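Local coordinates for protein enoyl-CoA hydratase (Bacillus halodurans, PDB 3LKE) that probably catalyses the hydration of enoyl-CoA thioesters, or a related reaction on acyl-CoA substrates, as a member of the crotonase (enoyl-CoA hydratase/isomerase) superfamily, at residues I49-I53 / L201-S205; V94-T99 / A223-K228; G115-M119 / F134-F138. All coordinates share one frame; numbering follows the deposited sequence.

Interaction 1: residues I49-I53 / L201-S205; sequences IHSII and LKAVS
The imidazole of His50 lies against residues 201-205 of helix 190-205, where Ser205 covers one of its faces. This is strand-against-helix packing of the crotonase fold: strand 51-56 belongs to the six-stranded mixed sheet, and the short segments 51-53 and 201-205 run nearly antiparallel (160°) with their axes 10.4 Å apart. Ser205 CA sits above the ring near its rim, while Ser205 CB comes within 3.5 Å of His50 NE2. Val204 comes at the ring obliquely, its CG1 3.6 Å from His50 ND1.

At the first residue of the strand, Ser51 is wedged between two aliphatic branches. Its OG is 3.3 Å from Val204 CG1, and Leu201 CD2 lies 3.6 Å from Ser51 CB. The same CD2 meets Ile53 CD1 tip to tip at 3.9 Å, so one leucine methyl bridges two residues of the strand that face the helix. No hydrogen bond crosses between the two segments; the contact rests on van der Waals packing.

Two of the polar side chains are held from within their own segments. Ser205 OG donates to Lys202 O one turn back, and His50, with CG tucked between the backbone N and the carbonyl carbon (chi1 47°), brings ND1 edge-on to the hydroxyl of Ser51. That in-plane bond limits rotation of the ring. Farther out, Val103 of the adjacent strand 103-108 touches both Ser51 and Val204, and Tyr16 of strand 14-19 touches Ile53 and Leu201. Ala203 O accepts a hydrogen bond from His139 of a second subunit, and Val204 packs on Leu167 of that subunit, which places this helix at a subunit interface. The hydrogen bond between His50 ND1 and Ser51 OG, in which either atom could be the donor, measures 2.8 Å with an angle of 163°.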
loop_
_atom_site.group_PDB
_atom_site.type_symbol
_atom_site.label_atom_id
_atom_site.label_comp_id
_atom_site.label_asym_id
_atom_site.label_seq_id
_atom_site.Cartn_x
_atom_site.Cartn_y
_atom_site.Cartn_z
ATOM N N ILE A 49 -0.224 16.897 -27.131
ATOM C CA ILE A 49 0.655 15.804 -26.732
ATOM C C ILE A 49 -0.039 14.846 -25.775
ATOM O O ILE A 49 -0.964 15.234 -25.067
ATOM C CB ILE A 49 1.952 16.313 -26.092
ATOM C CG1 ILE A 49 1.658 17.015 -24.762
ATOM C CG2 ILE A 49 2.696 17.227 -27.063
ATOM C CD1 ILE A 49 2.894 17.554 -24.073
ATOM N N HIS A 50 0.411 13.597 -25.779
ATOM C CA HIS A 50 -0.130 12.576 -24.886
ATOM C C HIS A 50 0.874 12.172 -23.807
ATOM O O HIS A 50 0.507 11.540 -22.808
ATOM C CB HIS A 50 -0.561 11.344 -25.679
ATOM C CG HIS A 50 0.450 10.886 -26.687
ATOM N ND1 HIS A 50 1.653 10.312 -26.331
ATOM C CD2 HIS A 50 0.435 10.918 -28.042
ATOM C CE1 HIS A 50 2.333 10.007 -27.423
ATOM N NE2 HIS A 50 1.617 10.366 -28.474
ATOM N N SER A 51 2.135 12.544 -24.002
ATOM C CA SER A 51 3.200 12.103 -23.112
ATOM C C SER A 51 4.243 13.192 -22.882
ATOM O O SER A 51 4.404 14.115 -23.688
ATOM C CB SER A 51 3.897 10.868 -23.688
ATOM O OG SER A 51 2.986 9.821 -23.937
ATOM N N ILE A 52 4.942 13.064 -21.760
ATOM C CA ILE A 52 6.079 13.903 -21.433
ATOM C C ILE A 52 7.208 12.983 -21.000
ATOM O O ILE A 52 7.039 12.171 -20.091
ATOM C CB ILE A 52 5.752 14.884 -20.300
ATOM C CG1 ILE A 52 4.687 15.883 -20.752
ATOM C CG2 ILE A 52 7.001 15.630 -19.869
ATOM C CD1 ILE A 52 4.194 16.777 -19.661
ATOM N N ILE A 53 8.352 13.104 -21.665
ATOM C CA ILE A 53 9.516 12.274 -21.391
ATOM C C ILE A 53 10.617 13.126 -20.766
ATOM O O ILE A 53 11.001 14.144 -21.338
ATOM C CB ILE A 53 10.080 11.674 -22.709
ATOM C CG1 ILE A 53 9.014 10.837 -23.416
ATOM C CG2 ILE A 53 11.321 10.829 -22.427
ATOM C CD1 ILE A 53 8.592 9.611 -22.632
ATOM N N LEU A 201 5.635 4.798 -26.432
ATOM C CA LEU A 201 4.898 5.986 -26.836
ATOM C C LEU A 201 3.862 5.664 -27.908
ATOM O O LEU A 201 2.808 6.295 -27.973
ATOM C CB LEU A 201 5.851 7.074 -27.324
ATOM C CG LEU A 201 6.772 7.637 -26.242
ATOM C CD1 LEU A 201 7.706 8.678 -26.838
ATOM C CD2 LEU A 201 5.956 8.214 -25.073
ATOM N N LYS A 202 4.176 4.684 -28.749
ATOM C CA LYS A 202 3.236 4.220 -29.757
ATOM C C LYS A 202 1.984 3.662 -29.073
ATOM O O LYS A 202 0.864 3.944 -29.499
ATOM C CB LYS A 202 3.886 3.156 -30.642
ATOM C CG LYS A 202 2.958 2.553 -31.686
ATOM C CD LYS A 202 3.498 1.211 -32.171
ATOM C CE LYS A 202 4.958 1.330 -32.616
ATOM N NZ LYS A 202 5.578 -0.004 -32.854
ATOM N N ALA A 203 2.184 2.892 -28.002
ATOM C CA ALA A 203 1.074 2.315 -27.241
ATOM C C ALA A 203 0.235 3.407 -26.597
ATOM O O ALA A 203 -0.996 3.355 -26.621
ATOM C CB ALA A 203 1.591 1.354 -26.191
ATOM N N VAL A 204 0.907 4.397 -26.017
ATOM C CA VAL A 204 0.218 5.543 -25.445
ATOM C C VAL A 204 -0.624 6.280 -26.487
ATOM O O VAL A 204 -1.757 6.672 -26.206
ATOM C CB VAL A 204 1.199 6.530 -24.781
ATOM C CG1 VAL A 204 0.455 7.717 -24.198
ATOM C CG2 VAL A 204 2.009 5.828 -23.708
ATOM N N SER A 205 -0.077 6.462 -27.690
ATOM C CA SER A 205 -0.736 7.288 -28.700
ATOM C C SER A 205 -2.050 6.666 -29.163
ATOM O O SER A 205 -2.925 7.371 -29.682
ATOM C CB SER A 205 0.183 7.533 -29.918
ATOM O OG SER A 205 0.349 6.350 -30.679
#

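Interaction 2: residues V94-T99 / A223-K228; sequences VLEIFT and AAEELK
Phe98 and Leu227 meet because each sends its CG anti to its own backbone N (chi1 -170° for the phenylalanine), extending both side chains into the space between their helices. There they cross, and Leu227 CD2 settles over a face of the Phe98 ring in a CH-pi contact, 4.0 Å from the centroid and 27° off the ring normal. The methyl is shifted toward the root of the ring, 3.6 Å from Phe98 CG. The far rim of the phenyl meets the first turn of the other helix edge-on, with Phe98 CZ 3.9 Å from Ala223 CB and the backbone N of Ala224 also near the ring plane.

Within the crotonase fold this joins the C-terminal end of helix 81-98 to the start of helix 223-241, one of the C-terminal helices. The two short helical segments are almost exactly antiparallel (172°), and Tyr151 and Phe152 of helix 149-157 continue the apolar layer around Leu227.

Leu95 slides past Leu227 in the opposite direction. One of its branches, CD1, faces Leu227 CD2 at 3.9 Å; the other, CD2, lies against the aliphatic base of Lys228, whose chain then bends away toward a salt bridge with Glu225. At the Thr99 end, Thr99 CG2 touches Ala224 CB at 3.6 Å, small group against small group. The threonine hydroxyl is turned back on its own helix and donates to Leu95 O (2.9 Å from Thr99 OG1), which Thr99 N also reaches, from the opposite face of the carbonyl plane.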
loop_
_atom_site.group_PDB
_atom_site.type_symbol
_atom_site.label_atom_id
_atom_site.label_comp_id
_atom_site.label_asym_id
_atom_site.label_seq_id
_atom_site.Cartn_x
_atom_site.Cartn_y
_atom_site.Cartn_z
ATOM N N VAL A 94 8.088 18.768 -8.644
ATOM C CA VAL A 94 7.556 17.453 -8.241
ATOM C C VAL A 94 6.026 17.388 -8.357
ATOM O O VAL A 94 5.461 16.429 -8.890
ATOM C CB VAL A 94 7.978 17.074 -6.796
ATOM C CG1 VAL A 94 7.261 15.794 -6.354
ATOM C CG2 VAL A 94 9.492 16.911 -6.704
ATOM N N LEU A 95 5.362 18.417 -7.850
ATOM C CA LEU A 95 3.906 18.443 -7.805
ATOM C C LEU A 95 3.330 18.519 -9.220
ATOM O O LEU A 95 2.358 17.845 -9.540
ATOM C CB LEU A 95 3.433 19.618 -6.940
ATOM C CG LEU A 95 1.953 19.648 -6.556
ATOM C CD1 LEU A 95 1.547 18.336 -5.911
ATOM C CD2 LEU A 95 1.699 20.838 -5.623
ATOM N N GLU A 96 3.957 19.334 -10.065
ATOM C CA GLU A 96 3.518 19.519 -11.460
ATOM C C GLU A 96 3.737 18.296 -12.345
ATOM O O GLU A 96 2.979 18.052 -13.277
ATOM C CB GLU A 96 4.210 20.738 -12.071
ATOM C CG GLU A 96 3.962 22.003 -11.294
ATOM C CD GLU A 96 2.885 22.865 -11.908
ATOM O OE1 GLU A 96 2.242 22.418 -12.888
ATOM O OE2 GLU A 96 2.684 23.985 -11.398
ATOM N N ILE A 97 4.764 17.511 -12.049
ATOM C CA ILE A 97 4.903 16.224 -12.711
ATOM C C ILE A 97 3.778 15.322 -12.231
ATOM O O ILE A 97 3.045 14.761 -13.031
ATOM C CB ILE A 97 6.255 15.561 -12.395
ATOM C CG1 ILE A 97 7.393 16.399 -12.981
ATOM C CG2 ILE A 97 6.315 14.130 -12.955
ATOM C CD1 ILE A 97 8.766 15.946 -12.540
ATOM N N PHE A 98 3.641 15.214 -10.914
ATOM C CA PHE A 98 2.650 14.327 -10.329
ATOM C C PHE A 98 1.242 14.588 -10.852
ATOM O O PHE A 98 0.483 13.656 -11.091
ATOM C CB PHE A 98 2.650 14.462 -8.809
ATOM C CG PHE A 98 1.825 13.412 -8.123
ATOM C CD1 PHE A 98 2.314 12.125 -7.959
ATOM C CD2 PHE A 98 0.566 13.714 -7.629
ATOM C CE1 PHE A 98 1.554 11.156 -7.313
ATOM C CE2 PHE A 98 -0.203 12.737 -6.982
ATOM C CZ PHE A 98 0.296 11.470 -6.826
ATOM N N THR A 99 0.888 15.857 -11.012
ATOM C CA THR A 99 -0.465 16.200 -11.430
ATOM C C THR A 99 -0.580 16.367 -12.944
ATOM O O THR A 99 -1.595 16.849 -13.446
ATOM C CB THR A 99 -0.979 17.493 -10.753
ATOM O OG1 THR A 99 -0.075 18.577 -11.016
ATOM C CG2 THR A 99 -1.117 17.313 -9.237
ATOM N N ALA A 223 -4.581 12.170 -3.632
ATOM C CA ALA A 223 -3.143 12.093 -3.407
ATOM C C ALA A 223 -2.412 13.405 -3.689
ATOM O O ALA A 223 -1.457 13.748 -2.999
ATOM C CB ALA A 223 -2.536 10.949 -4.216
ATOM N N ALA A 224 -2.855 14.150 -4.693
ATOM C CA ALA A 224 -2.150 15.383 -5.028
ATOM C C ALA A 224 -2.190 16.376 -3.866
ATOM O O ALA A 224 -1.209 17.071 -3.597
ATOM C CB ALA A 224 -2.718 16.002 -6.296
ATOM N N GLU A 225 -3.325 16.444 -3.172
ATOM C CA GLU A 225 -3.450 17.353 -2.037
ATOM C C GLU A 225 -2.556 16.887 -0.893
ATOM O O GLU A 225 -1.899 17.692 -0.222
ATOM C CB GLU A 225 -4.904 17.441 -1.570
ATOM C CG GLU A 225 -5.100 18.334 -0.362
ATOM C CD GLU A 225 -4.604 19.748 -0.602
ATOM O OE1 GLU A 225 -4.842 20.280 -1.711
ATOM O OE2 GLU A 225 -3.981 20.325 0.319
ATOM N N GLU A 226 -2.531 15.577 -0.681
ATOM C CA GLU A 226 -1.682 14.985 0.335
ATOM C C GLU A 226 -0.201 15.216 0.061
ATOM O O GLU A 226 0.568 15.482 0.982
ATOM C CB GLU A 226 -1.983 13.493 0.460
ATOM C CG GLU A 226 -3.418 13.238 0.846
ATOM C CD GLU A 226 -3.837 14.052 2.055
ATOM O OE1 GLU A 226 -3.240 13.863 3.140
ATOM O OE2 GLU A 226 -4.762 14.887 1.919
ATOM N N LEU A 227 0.194 15.086 -1.201
ATOM C CA LEU A 227 1.579 15.334 -1.594
ATOM C C LEU A 227 1.917 16.804 -1.344
ATOM O O LEU A 227 2.981 17.146 -0.804
ATOM C CB LEU A 227 1.788 14.976 -3.075
ATOM C CG LEU A 227 3.141 15.371 -3.681
ATOM C CD1 LEU A 227 4.301 14.816 -2.831
ATOM C CD2 LEU A 227 3.223 14.890 -5.122
ATOM N N LYS A 228 1.004 17.680 -1.742
ATOM C CA LYS A 228 1.254 19.106 -1.591
ATOM C C LYS A 228 1.523 19.427 -0.131
ATOM O O LYS A 228 2.489 20.131 0.195
ATOM C CB LYS A 228 0.087 19.940 -2.121
ATOM C CG LYS A 228 0.258 21.438 -1.853
ATOM C CD LYS A 228 -0.779 22.280 -2.591
ATOM C CE LYS A 228 -2.130 22.260 -1.894
ATOM N NZ LYS A 228 -3.072 23.249 -2.505
#

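Interaction 3: residues G115-M119 / F134-F138; sequences GGFNM and FLENF
Phe134 drives the edge of its ring into a face of Phe117, an edge-to-face pair with centroids 4.8 Å apart and planes at 72°. Phe134 CD1 stands over the centre of the Phe117 ring, and its neighbour Phe134 CE1 comes within 3.5 Å of Phe117 CE1. The CG of Phe117, anti to the backbone N, carries the ring off the helix toward the strand. Leu182 and Ile183 also touch Phe117, so this end of the contact is closely filled with apolar groups.

Beside the aromatic pair, the polar half is equally buried but differently held. The amide of Asn118 and the carboxylate of Glu136 come from opposite directions and lie nearly coplanar, 2° apart. Asn118 ND2 donates to Glu136 OE1 at 2.9 Å and 166°, meeting the syn lone pair of that oxygen. The other two oxygens, Asn118 OD1 and Glu136 OE2, are 2.7 Å apart.

In the crotonase fold, helix 115-118 directly follows strand 111-113, and the chain returns through strand 133-135 of the same small three-stranded sheet. Gly114 to Gly116 probably correspond to the glycine-rich turn that, in crotonases, begins the helix supplying an oxyanion-hole N-H. Glu136, just past the end of the returning strand, meets Asn118 of that short helix, its chain bent at chi2 to turn the carboxylate toward the amide.

The looser side lies toward Phe138. Here Asn118 ND2 merely meets the ring at its edge, in the ring plane, 3.8 Å from Phe138 CZ, without the overlap seen between the two other phenylalanines. No solvent-exposed residue takes part: Leu165 and Leu166 of helix 159-168 touch Glu136, and Leu166 also packs on Phe138.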
loop_
_atom_site.group_PDB
_atom_site.type_symbol
_atom_site.label_atom_id
_atom_site.label_comp_id
_atom_site.label_asym_id
_atom_site.label_seq_id
_atom_site.Cartn_x
_atom_site.Cartn_y
_atom_site.Cartn_z
ATOM N N GLY A 115 17.670 13.673 -4.618
ATOM C CA GLY A 115 16.547 14.274 -5.301
ATOM C C GLY A 115 16.688 14.225 -6.815
ATOM O O GLY A 115 15.704 14.371 -7.532
ATOM N N GLY A 116 17.916 14.044 -7.301
ATOM C CA GLY A 116 18.138 13.844 -8.729
ATOM C C GLY A 116 17.365 12.643 -9.252
ATOM O O GLY A 116 16.935 12.596 -10.420
ATOM N N PHE A 117 17.191 11.650 -8.386
ATOM C CA PHE A 117 16.328 10.530 -8.713
ATOM C C PHE A 117 14.926 10.753 -8.161
ATOM O O PHE A 117 13.938 10.537 -8.856
ATOM C CB PHE A 117 16.877 9.213 -8.157
ATOM C CG PHE A 117 15.966 8.044 -8.402
ATOM C CD1 PHE A 117 15.632 7.681 -9.695
ATOM C CD2 PHE A 117 15.410 7.341 -7.351
ATOM C CE1 PHE A 117 14.796 6.613 -9.946
ATOM C CE2 PHE A 117 14.567 6.264 -7.589
ATOM C CZ PHE A 117 14.254 5.905 -8.890
ATOM N N ASN A 118 14.844 11.209 -6.911
ATOM C CA ASN A 118 13.556 11.205 -6.209
ATOM C C ASN A 118 12.461 12.037 -6.864
ATOM O O ASN A 118 11.288 11.646 -6.824
ATOM C CB ASN A 118 13.744 11.596 -4.741
ATOM C CG ASN A 118 14.652 10.629 -4.014
ATOM O OD1 ASN A 118 14.708 9.460 -4.368
ATOM N ND2 ASN A 118 15.354 11.101 -2.982
ATOM N N MET A 119 12.833 13.164 -7.470
ATOM C CA MET A 119 11.864 13.960 -8.245
ATOM C C MET A 119 11.150 13.099 -9.293
ATOM O O MET A 119 9.949 13.252 -9.526
ATOM C CB MET A 119 12.514 15.197 -8.886
ATOM C CG MET A 119 12.723 16.351 -7.897
ATOM S SD MET A 119 13.015 17.971 -8.674
ATOM C CE MET A 119 12.594 17.556 -10.406
ATOM N N PHE A 134 22.220 4.498 -8.083
ATOM C CA PHE A 134 21.287 5.270 -7.272
ATOM C C PHE A 134 21.822 5.415 -5.858
ATOM O O PHE A 134 22.555 4.555 -5.381
ATOM C CB PHE A 134 19.936 4.541 -7.224
ATOM C CG PHE A 134 19.334 4.300 -8.580
ATOM C CD1 PHE A 134 18.455 5.218 -9.125
ATOM C CD2 PHE A 134 19.648 3.157 -9.302
ATOM C CE1 PHE A 134 17.889 5.005 -10.372
ATOM C CE2 PHE A 134 19.092 2.942 -10.548
ATOM C CZ PHE A 134 18.206 3.875 -11.081
ATOM N N LEU A 135 21.449 6.505 -5.194
ATOM C CA LEU A 135 21.922 6.786 -3.843
ATOM C C LEU A 135 20.913 7.630 -3.061
ATOM O O LEU A 135 20.366 8.589 -3.583
ATOM C CB LEU A 135 23.277 7.506 -3.906
ATOM C CG LEU A 135 23.958 7.878 -2.579
ATOM C CD1 LEU A 135 24.336 6.627 -1.806
ATOM C CD2 LEU A 135 25.193 8.748 -2.847
ATOM N N GLU A 136 20.667 7.248 -1.810
ATOM C CA GLU A 136 19.863 8.036 -0.882
ATOM C C GLU A 136 20.739 8.244 0.347
ATOM O O GLU A 136 20.937 7.318 1.130
ATOM C CB GLU A 136 18.605 7.266 -0.485
ATOM C CG GLU A 136 17.803 6.782 -1.674
ATOM C CD GLU A 136 16.991 7.884 -2.314
ATOM O OE1 GLU A 136 17.043 9.033 -1.821
ATOM O OE2 GLU A 136 16.287 7.599 -3.307
ATOM N N ASN A 137 21.282 9.442 0.507
ATOM C CA ASN A 137 22.349 9.632 1.475
ATOM C C ASN A 137 21.986 10.553 2.628
ATOM O O ASN A 137 22.866 11.089 3.300
ATOM C CB ASN A 137 23.605 10.145 0.778
ATOM C CG ASN A 137 24.872 9.762 1.510
ATOM O OD1 ASN A 137 24.951 8.701 2.137
ATOM N ND2 ASN A 137 25.887 10.621 1.416
ATOM N N PHE A 138 20.691 10.730 2.847
ATOM C CA PHE A 138 20.201 11.646 3.874
ATOM C C PHE A 138 20.727 11.306 5.274
ATOM O O PHE A 138 21.017 12.208 6.059
ATOM C CB PHE A 138 18.672 11.647 3.923
ATOM C CG PHE A 138 18.010 11.974 2.614
ATOM C CD1 PHE A 138 17.917 13.288 2.176
ATOM C CD2 PHE A 138 17.450 10.969 1.835
ATOM C CE1 PHE A 138 17.299 13.591 0.984
ATOM C CE2 PHE A 138 16.837 11.268 0.614
ATOM C CZ PHE A 138 16.754 12.579 0.200
#

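The three contacts lie in one chain of the crotonase fold. Interaction 1 ties strand 51-56 of the six-stranded sheet to helix 190-205. Its centre is 21 Å from that of interaction 2 and 26 Å from that of interaction 3, and it touches neither. Interactions 2 and 3 are 18 Å apart between centres and do meet: Val94 CG2 packs 3.5 Å from Met119 CG. Along the chain, interactions 1 and 2 interleave their segments, whereas both segments of interaction 3 fall between those of each of the others. Early strand and helix segments are therefore tied to late helices around a central strand-helix unit, joining distant parts of the sequence into one compact subunit.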